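Local structure of 11S globulin isoform 1 (Cocos nucifera, 5WPW) at residues C3-L8 and D30-R35; S309-T314 and M349-G354; L74-C79 and M248-N253. The protein serves as a seed storage protein of coconut, a hexameric 11S globulin that acts as a nutrient reservoir and is a potential food allergen. The protein carries 2 engineered substitutions. All coordinates share one frame; numbering follows the deposited sequence.

Contact 1: residues C3-L8 and D30-R35; sequences CRIERL and DNEQFR
Leu8 and Gln33 meet in a buried packing contact between the N-terminal arm of the chain and the first turn of helix 32-37, at the edge of the N-terminal cupin domain. The two side chains cross at a slant, and the amide oxygen of Gln33 does the touching: OE1 lies 3.1 Å from Leu8 CD2 and 3.3 Å from Leu8 CB, a tight fit. The oxygen is drawn there because it accepts a hydrogen bond from the backbone N of Asn9, the next residue of the arm. Gln33 reaches this place with its chain extended beyond CG (chi2 180°). The other end of the amide is tied more loosely, NE2 giving a weak hydrogen bond to Asn31 OD1. Asn31 is the N-cap of the helix: its OD1 accepts from Gln33 N at 3.1 Å, in the plane of its carbonyl and on a lone pair. Asn31 thus caps the helix and lightly steadies the amide that meets the arm. Beside this pair Ile5 and Glu32 lie alongside each other, pointing opposite ways, Ile5 CG2 coming within 4.1 Å of Glu32 OE1. Leu8 also pairs through its backbone with Val330 and packs on Phe331 of strand 329-336, while Arg4 forms a salt bridge with Asp150 of a neighbouring subunit. With the Cys3-Cys36 disulfide joining the same two regions, the arrangement is that of a terminal arm fastened to an N-capped helix in the acidic chain of an 11S globulin.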
loop_
_atom_site.group_PDB
_atom_site.type_symbol
_atom_site.label_atom_id
_atom_site.label_comp_id
_atom_site.label_asym_id
_atom_site.label_seq_id
_atom_site.Cartn_x
_atom_site.Cartn_y
_atom_site.Cartn_z
ATOM N N CYS A 3 -4.839 -3.786 32.449
ATOM C CA CYS A 3 -5.905 -2.877 32.052
ATOM C C CYS A 3 -7.213 -3.144 32.777
ATOM O O CYS A 3 -8.215 -2.476 32.485
ATOM C CB CYS A 3 -6.106 -2.919 30.534
ATOM S SG CYS A 3 -4.839 -2.003 29.604
ATOM N N ARG A 4 -7.237 -4.083 33.723
ATOM C CA ARG A 4 -8.350 -4.171 34.669
ATOM C C ARG A 4 -8.047 -3.265 35.866
ATOM O O ARG A 4 -7.716 -3.698 36.976
ATOM C CB ARG A 4 -8.602 -5.614 35.085
ATOM C CG ARG A 4 -9.159 -6.494 33.965
ATOM C CD ARG A 4 -8.571 -7.902 34.005
ATOM N NE ARG A 4 -8.645 -8.619 32.723
ATOM C CZ ARG A 4 -7.764 -9.545 32.346
ATOM N NH1 ARG A 4 -7.883 -10.166 31.175
ATOM N NH2 ARG A 4 -6.753 -9.847 33.154
ATOM N N ILE A 5 -8.153 -1.974 35.611
ATOM C CA ILE A 5 -7.840 -0.961 36.605
ATOM C C ILE A 5 -9.095 -0.659 37.399
ATOM O O ILE A 5 -10.138 -0.324 36.826
ATOM C CB ILE A 5 -7.289 0.313 35.945
ATOM C CG1 ILE A 5 -6.319 -0.033 34.815
ATOM C CG2 ILE A 5 -6.608 1.188 36.978
ATOM C CD1 ILE A 5 -7.000 -0.090 33.473
ATOM N N GLU A 6 -8.995 -0.779 38.723
ATOM C CA GLU A 6 -10.116 -0.422 39.584
ATOM C C GLU A 6 -10.366 1.086 39.557
ATOM O O GLU A 6 -11.504 1.527 39.358
ATOM C CB GLU A 6 -9.860 -0.920 41.012
ATOM C CG GLU A 6 -11.045 -0.780 41.966
ATOM C CD GLU A 6 -12.315 -1.429 41.443
ATOM O OE1 GLU A 6 -13.036 -0.763 40.674
ATOM O OE2 GLU A 6 -12.601 -2.595 41.806
ATOM N N ARG A 7 -9.308 1.892 39.728
ATOM C CA ARG A 7 -9.399 3.349 39.747
ATOM C C ARG A 7 -8.249 3.964 38.961
ATOM O O ARG A 7 -7.138 3.431 38.934
ATOM C CB ARG A 7 -9.335 3.930 41.176
ATOM C CG ARG A 7 -10.519 3.587 42.067
ATOM C CD ARG A 7 -11.840 3.901 41.410
ATOM N NE ARG A 7 -12.544 2.678 41.043
ATOM C CZ ARG A 7 -13.822 2.626 40.689
ATOM N NH1 ARG A 7 -14.378 1.461 40.368
ATOM N NH2 ARG A 7 -14.551 3.738 40.661
ATOM N N LEU A 8 -8.514 5.121 38.364
ATOM C CA LEU A 8 -7.463 5.966 37.817
ATOM C C LEU A 8 -7.131 7.091 38.794
ATOM O O LEU A 8 -7.929 7.448 39.662
ATOM C CB LEU A 8 -7.876 6.559 36.465
ATOM C CG LEU A 8 -8.358 5.579 35.393
ATOM C CD1 LEU A 8 -9.036 6.335 34.265
ATOM C CD2 LEU A 8 -7.189 4.759 34.863
ATOM N N ASP A 30 6.146 1.737 35.795
ATOM C CA ASP A 30 5.654 0.530 36.443
ATOM C C ASP A 30 4.285 0.716 37.086
ATOM O O ASP A 30 3.673 -0.271 37.506
ATOM C CB ASP A 30 6.663 0.055 37.490
ATOM C CG ASP A 30 7.862 -0.638 36.865
ATOM O OD1 ASP A 30 7.789 -1.870 36.652
ATOM O OD2 ASP A 30 8.874 0.044 36.582
ATOM N N ASN A 31 3.811 1.951 37.191
ATOM C CA ASN A 31 2.427 2.221 37.547
ATOM C C ASN A 31 1.480 1.434 36.638
ATOM O O ASN A 31 1.725 1.296 35.436
ATOM C CB ASN A 31 2.192 3.736 37.433
ATOM C CG ASN A 31 0.910 4.193 38.094
ATOM O OD1 ASN A 31 -0.182 3.919 37.605
ATOM N ND2 ASN A 31 1.039 4.922 39.202
ATOM N N GLU A 32 0.391 0.911 37.221
ATOM C CA GLU A 32 -0.553 0.100 36.452
ATOM C C GLU A 32 -1.074 0.844 35.228
ATOM O O GLU A 32 -1.273 0.248 34.164
ATOM C CB GLU A 32 -1.726 -0.330 37.332
ATOM C CG GLU A 32 -1.620 -1.721 37.939
ATOM C CD GLU A 32 -2.841 -2.075 38.778
ATOM O OE1 GLU A 32 -3.960 -1.643 38.412
ATOM O OE2 GLU A 32 -2.686 -2.776 39.805
ATOM N N GLN A 33 -1.316 2.143 35.364
ATOM C CA GLN A 33 -1.905 2.908 34.273
ATOM C C GLN A 33 -0.933 3.069 33.108
ATOM O O GLN A 33 -1.339 2.987 31.939
ATOM C CB GLN A 33 -2.372 4.256 34.812
ATOM C CG GLN A 33 -3.105 4.062 36.117
ATOM C CD GLN A 33 -3.598 5.345 36.720
ATOM O OE1 GLN A 33 -4.626 5.879 36.307
ATOM N NE2 GLN A 33 -2.874 5.846 37.715
ATOM N N PHE A 34 0.351 3.297 33.407
ATOM C CA PHE A 34 1.385 3.293 32.379
ATOM C C PHE A 34 1.567 1.904 31.789
ATOM O O PHE A 34 1.758 1.751 30.577
ATOM C CB PHE A 34 2.702 3.783 32.971
ATOM C CG PHE A 34 2.855 5.256 32.925
ATOM C CD1 PHE A 34 3.027 5.899 31.718
ATOM C CD2 PHE A 34 2.822 6.004 34.080
ATOM C CE1 PHE A 34 3.159 7.260 31.663
ATOM C CE2 PHE A 34 2.954 7.359 34.030
ATOM C CZ PHE A 34 3.125 7.991 32.818
ATOM N N ARG A 35 1.524 0.879 32.634
ATOM C CA ARG A 35 1.602 -0.479 32.126
ATOM C C ARG A 35 0.369 -0.835 31.297
ATOM O O ARG A 35 0.482 -1.568 30.313
ATOM C CB ARG A 35 1.802 -1.463 33.285
ATOM C CG ARG A 35 3.278 -1.650 33.676
ATOM C CD ARG A 35 3.480 -2.820 34.633
ATOM N NE ARG A 35 2.872 -2.567 35.939
ATOM C CZ ARG A 35 3.292 -3.098 37.085
ATOM N NH1 ARG A 35 4.338 -3.920 37.103
ATOM N NH2 ARG A 35 2.666 -2.798 38.222
#

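Contact 2: residues S309-T314 and M349-G354; sequences SIMYCT and MLERAG
In the C-terminal cupin domain Met311, Met349 and Glu351 meet between two facing beta-sheets, in the interior of the barrel. Strand 309-314 belongs to one sheet and strand 348-354 to the other, and here the two run in roughly the same direction without sharing any hydrogen bond. The separation is that of a sheet-to-sheet packing: the nearest CA atoms, those of Met311 and Glu351, are 11.5 Å apart, and side chains from both strands bridge the gap. Met311 is the centre. Its chain leaves the backbone extended, CG anti to N (chi1 -173°), then folds at the sulfur, where CE almost eclipses CB (chi3 -15°). This bend brings the methyl round to Met349, and the two methyls meet end to end, CE to CE at 3.7 Å. Val343 of strand 340-343 touches both methionines, and Met349 also rests on Val322 and His302, the two valines supplying apolar neighbours for the methionine ends. Glu351 enters the same interior from the opposite direction to Met311. Val299 and Val320, on the strands flanking its own, pack against it. Its OE2 is buried by the contact and has no hydrogen-bonding partner in the model; such an environment would be expected to raise the pKa of the carboxylate and make a protonated form easier to reach. The other face of strand 348-354 turns outward, where Leu350 and Arg352 pack on Leu187 of a neighbouring subunit. Inside the barrel, the end of Met311 fits closely against the carboxylate, both its SD and its CE lying 3.1 Å from Glu351 OE2.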
loop_
_atom_site.group_PDB
_atom_site.type_symbol
_atom_site.label_atom_id
_atom_site.label_comp_id
_atom_site.label_asym_id
_atom_site.label_seq_id
_atom_site.Cartn_x
_atom_site.Cartn_y
_atom_site.Cartn_z
ATOM N N SER A 309 -5.280 7.378 25.563
ATOM C CA SER A 309 -5.000 8.802 25.585
ATOM C C SER A 309 -4.173 9.126 26.825
ATOM O O SER A 309 -4.598 8.844 27.956
ATOM C CB SER A 309 -6.302 9.605 25.568
ATOM O OG SER A 309 -6.056 10.995 25.458
ATOM N N ILE A 310 -2.998 9.716 26.612
ATOM C CA ILE A 310 -2.121 10.163 27.689
ATOM C C ILE A 310 -2.276 11.676 27.766
ATOM O O ILE A 310 -1.755 12.420 26.932
ATOM C CB ILE A 310 -0.666 9.747 27.461
ATOM C CG1 ILE A 310 -0.563 8.227 27.399
ATOM C CG2 ILE A 310 0.213 10.252 28.596
ATOM C CD1 ILE A 310 -0.588 7.661 26.009
ATOM N N MET A 311 -3.009 12.137 28.769
ATOM C CA MET A 311 -3.392 13.534 28.854
ATOM C C MET A 311 -2.513 14.238 29.879
ATOM O O MET A 311 -2.380 13.761 31.014
ATOM C CB MET A 311 -4.859 13.657 29.250
ATOM C CG MET A 311 -5.382 15.066 29.191
ATOM S SD MET A 311 -7.152 15.175 29.576
ATOM C CE MET A 311 -7.631 13.471 29.418
ATOM N N TYR A 312 -1.953 15.385 29.489
ATOM C CA TYR A 312 -1.083 16.193 30.340
ATOM C C TYR A 312 -1.618 17.614 30.381
ATOM O O TYR A 312 -1.781 18.240 29.331
ATOM C CB TYR A 312 0.356 16.186 29.813
ATOM C CG TYR A 312 1.308 17.035 30.619
ATOM C CD1 TYR A 312 1.794 16.586 31.836
ATOM C CD2 TYR A 312 1.716 18.288 30.171
ATOM C CE1 TYR A 312 2.662 17.350 32.582
ATOM C CE2 TYR A 312 2.588 19.066 30.922
ATOM C CZ TYR A 312 3.061 18.576 32.120
ATOM O OH TYR A 312 3.917 19.319 32.888
ATOM N N CYS A 313 -1.869 18.141 31.579
ATOM C CA CYS A 313 -2.435 19.488 31.690
ATOM C C CYS A 313 -1.314 20.529 31.702
ATOM O O CYS A 313 -0.400 20.467 32.535
ATOM C CB CYS A 313 -3.317 19.618 32.928
ATOM S SG CYS A 313 -3.884 21.324 33.192
ATOM N N THR A 314 -1.345 21.434 30.729
ATOM C CA THR A 314 -0.339 22.478 30.577
ATOM C C THR A 314 -0.733 23.790 31.253
ATOM O O THR A 314 0.092 24.696 31.333
ATOM C CB THR A 314 -0.063 22.752 29.091
ATOM O OG1 THR A 314 -1.240 23.265 28.461
ATOM C CG2 THR A 314 0.375 21.460 28.351
ATOM N N MET A 349 -15.188 9.488 28.562
ATOM C CA MET A 349 -14.687 10.573 29.387
ATOM C C MET A 349 -15.310 11.907 29.007
ATOM O O MET A 349 -15.775 12.126 27.884
ATOM C CB MET A 349 -13.168 10.663 29.310
ATOM C CG MET A 349 -12.663 11.337 28.087
ATOM S SD MET A 349 -11.195 12.195 28.682
ATOM C CE MET A 349 -10.478 12.734 27.146
ATOM N N LEU A 350 -15.235 12.817 29.971
ATOM C CA LEU A 350 -15.929 14.090 29.970
ATOM C C LEU A 350 -15.026 15.081 30.697
ATOM O O LEU A 350 -14.428 14.720 31.716
ATOM C CB LEU A 350 -17.276 13.912 30.681
ATOM C CG LEU A 350 -18.226 15.021 31.069
ATOM C CD1 LEU A 350 -19.629 14.408 31.176
ATOM C CD2 LEU A 350 -17.799 15.654 32.385
ATOM N N GLU A 351 -14.896 16.296 30.159
ATOM C CA GLU A 351 -14.071 17.338 30.769
ATOM C C GLU A 351 -14.808 18.676 30.796
ATOM O O GLU A 351 -15.474 19.052 29.825
ATOM C CB GLU A 351 -12.757 17.532 30.021
ATOM C CG GLU A 351 -11.834 16.348 30.127
ATOM C CD GLU A 351 -10.972 16.198 28.911
ATOM O OE1 GLU A 351 -11.100 17.025 27.981
ATOM O OE2 GLU A 351 -10.160 15.258 28.895
ATOM N N ARG A 352 -14.646 19.412 31.897
ATOM C CA ARG A 352 -15.213 20.751 32.031
ATOM C C ARG A 352 -14.175 21.675 32.645
ATOM O O ARG A 352 -13.640 21.388 33.722
ATOM C CB ARG A 352 -16.484 20.730 32.878
ATOM C CG ARG A 352 -17.259 22.029 32.809
ATOM C CD ARG A 352 -17.659 22.489 34.196
ATOM N NE ARG A 352 -18.926 21.899 34.617
ATOM C CZ ARG A 352 -20.118 22.345 34.230
ATOM N NH1 ARG A 352 -20.203 23.387 33.407
ATOM N NH2 ARG A 352 -21.224 21.752 34.664
ATOM N N ALA A 353 -13.876 22.767 31.952
ATOM C CA ALA A 353 -12.928 23.739 32.471
ATOM C C ALA A 353 -13.538 24.483 33.657
ATOM O O ALA A 353 -14.758 24.686 33.733
ATOM C CB ALA A 353 -12.531 24.733 31.378
ATOM N N GLY A 354 -12.681 24.883 34.593
ATOM C CA GLY A 354 -13.081 25.808 35.633
ATOM C C GLY A 354 -13.160 27.224 35.090
ATOM O O GLY A 354 -13.056 27.474 33.886
#

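Contact 3: residues L74-C79 and M248-N253; sequences LVMPGC and MKIKQN
Met76, Ile250 and Leu74 form an apolar cluster that packs the early part of the basic chain against the N-terminal cupin barrel, which is built largely from the acidic chain. Ile250 is the hub, and its branch methyl CG2 makes both of its contacts. CG1 occupies the position between the backbone N and the carbonyl carbon (chi1 58°), which turns CG2 to the other side, beside N. There it meets Leu74 CD2 at 3.6 Å, the two side chains crossing at a slant, and Met76 CE at 4.0 Å, the methionine running alongside it the other way. Tyr108 of strand 107-110 touches all three residues and so joins the cluster to the barrel sheet. The backbones explain how they come together. Leu74 closes strand 70-74, whereas Ile250 pairs with Ala117 just before strand 251-253, the outermost strand of the other sheet, next to strand 114-118. Met76, with the largest share of buried surface, adds a second touch through its sulfur, SD lying 4.1 Å from Met248 CE. Phe241 of a neighbouring subunit packs against Met76 as well, so the cluster borders a subunit interface. Beyond Met76 the chain reverses in a type II beta turn over Pro77 and Gly78, the glycine taking the positive phi (89°) of the third position. The turn delivers Cys79 to its disulfide partner Cys246, the covalent link between acidic and basic chains, and is closed by a backbone hydrogen bond of 3.2 Å from Cys79 N to Met76 O.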
loop_
_atom_site.group_PDB
_atom_site.type_symbol
_atom_site.label_atom_id
_atom_site.label_comp_id
_atom_site.label_asym_id
_atom_site.label_seq_id
_atom_site.Cartn_x
_atom_site.Cartn_y
_atom_site.Cartn_z
ATOM N N LEU A 74 18.383 15.596 14.771
ATOM C CA LEU A 74 18.032 14.198 14.588
ATOM C C LEU A 74 18.930 13.655 13.493
ATOM O O LEU A 74 18.903 14.148 12.355
ATOM C CB LEU A 74 16.565 14.059 14.203
ATOM C CG LEU A 74 16.099 12.647 13.901
ATOM C CD1 LEU A 74 16.093 11.909 15.194
ATOM C CD2 LEU A 74 14.705 12.694 13.304
ATOM N N VAL A 75 19.731 12.669 13.826
ATOM C CA VAL A 75 20.668 12.122 12.851
ATOM C C VAL A 75 20.016 10.939 12.148
ATOM O O VAL A 75 19.657 9.940 12.786
ATOM C CB VAL A 75 21.987 11.717 13.513
ATOM C CG1 VAL A 75 22.903 11.096 12.475
ATOM C CG2 VAL A 75 22.641 12.932 14.177
ATOM N N MET A 76 19.875 11.043 10.822
ATOM C CA MET A 76 19.309 9.957 10.029
ATOM C C MET A 76 20.445 9.181 9.381
ATOM O O MET A 76 21.094 9.706 8.471
ATOM C CB MET A 76 18.352 10.511 8.971
ATOM C CG MET A 76 17.388 11.549 9.526
ATOM S SD MET A 76 15.753 11.509 8.762
ATOM C CE MET A 76 14.929 12.877 9.593
ATOM N N PRO A 77 20.731 7.951 9.818
ATOM C CA PRO A 77 21.904 7.226 9.312
ATOM C C PRO A 77 21.838 6.948 7.815
ATOM O O PRO A 77 20.828 6.478 7.285
ATOM C CB PRO A 77 21.882 5.918 10.114
ATOM C CG PRO A 77 20.514 5.824 10.689
ATOM C CD PRO A 77 20.053 7.224 10.902
ATOM N N GLY A 78 22.949 7.201 7.138
ATOM C CA GLY A 78 23.031 6.935 5.717
ATOM C C GLY A 78 22.587 8.083 4.848
ATOM O O GLY A 78 22.640 7.965 3.616
ATOM N N CYS A 79 22.100 9.256 5.491
ATOM C CA CYS A 79 21.737 10.492 4.827
ATOM C C CYS A 79 22.949 11.415 4.769
ATOM O O CYS A 79 23.782 11.402 5.682
ATOM C CB CYS A 79 20.595 11.179 5.571
ATOM S SG CYS A 79 19.009 10.219 5.377
ATOM N N MET A 248 12.329 13.992 5.575
ATOM C CA MET A 248 11.064 13.854 6.296
ATOM C C MET A 248 10.907 14.993 7.301
ATOM O O MET A 248 11.842 15.312 8.042
ATOM C CB MET A 248 11.023 12.534 7.061
ATOM C CG MET A 248 10.792 11.291 6.269
ATOM S SD MET A 248 10.448 10.000 7.482
ATOM C CE MET A 248 12.089 9.744 8.164
ATOM N N LYS A 249 9.720 15.585 7.356
ATOM C CA LYS A 249 9.442 16.542 8.408
ATOM C C LYS A 249 9.273 15.765 9.707
ATOM O O LYS A 249 8.615 14.726 9.727
ATOM C CB LYS A 249 8.185 17.358 8.082
ATOM C CG LYS A 249 7.915 18.503 9.057
ATOM C CD LYS A 249 6.601 19.243 8.737
ATOM C CE LYS A 249 5.517 18.275 8.282
ATOM N NZ LYS A 249 4.167 18.467 8.921
ATOM N N ILE A 250 9.899 16.238 10.785
ATOM C CA ILE A 250 9.814 15.584 12.089
ATOM C C ILE A 250 9.122 16.438 13.126
ATOM O O ILE A 250 9.018 16.019 14.287
ATOM C CB ILE A 250 11.205 15.172 12.615
ATOM C CG1 ILE A 250 12.120 16.387 12.711
ATOM C CG2 ILE A 250 11.808 14.074 11.755
ATOM C CD1 ILE A 250 12.854 16.480 14.030
ATOM N N LYS A 251 8.692 17.635 12.762
ATOM C CA LYS A 251 8.209 18.606 13.727
ATOM C C LYS A 251 6.957 19.252 13.159
ATOM O O LYS A 251 6.878 19.518 11.952
ATOM C CB LYS A 251 9.282 19.666 14.005
ATOM C CG LYS A 251 8.795 20.896 14.765
ATOM C CD LYS A 251 9.969 21.869 14.982
ATOM C CE LYS A 251 9.698 23.224 14.340
ATOM N NZ LYS A 251 9.994 23.304 12.876
ATOM N N GLN A 252 5.979 19.489 14.025
ATOM C CA GLN A 252 4.771 20.202 13.623
ATOM C C GLN A 252 4.215 20.948 14.822
ATOM O O GLN A 252 4.120 20.389 15.918
ATOM C CB GLN A 252 3.712 19.245 13.065
ATOM C CG GLN A 252 2.355 19.902 12.930
ATOM C CD GLN A 252 1.980 20.178 11.500
ATOM O OE1 GLN A 252 2.815 20.104 10.601
ATOM N NE2 GLN A 252 0.704 20.480 11.273
ATOM N N ASN A 253 3.854 22.208 14.614
ATOM C CA ASN A 253 3.307 23.014 15.689
ATOM C C ASN A 253 1.802 22.776 15.808
ATOM O O ASN A 253 1.080 22.826 14.812
ATOM C CB ASN A 253 3.618 24.488 15.440
ATOM C CG ASN A 253 3.051 25.377 16.509
ATOM O OD1 ASN A 253 1.915 25.815 16.403
ATOM N ND2 ASN A 253 3.816 25.618 17.559
#

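From the N terminus, contact 1 closes first, bringing the terminal arm back to helix 32-37 after a short excursion through strands 15-19 and 22-26. Contact 3 spans a far longer interval of sequence, from 74-79 to 248-253 across the acidic-basic junction, and brings the two chains together beside their disulfide. Contact 2 comes last, spanning the gap between the sheets of the C-terminal barrel over 309-354. The three intervals lie in series; none nests in or crosses another. Contacts 1 and 2 are neighbours, with centres about 18 Å apart, and both touch the same neighbouring subunit. Contact 3 lies on the other side of the chain's centre, about 34 Å from contact 1 and about 30 Å from contact 2, centre to centre.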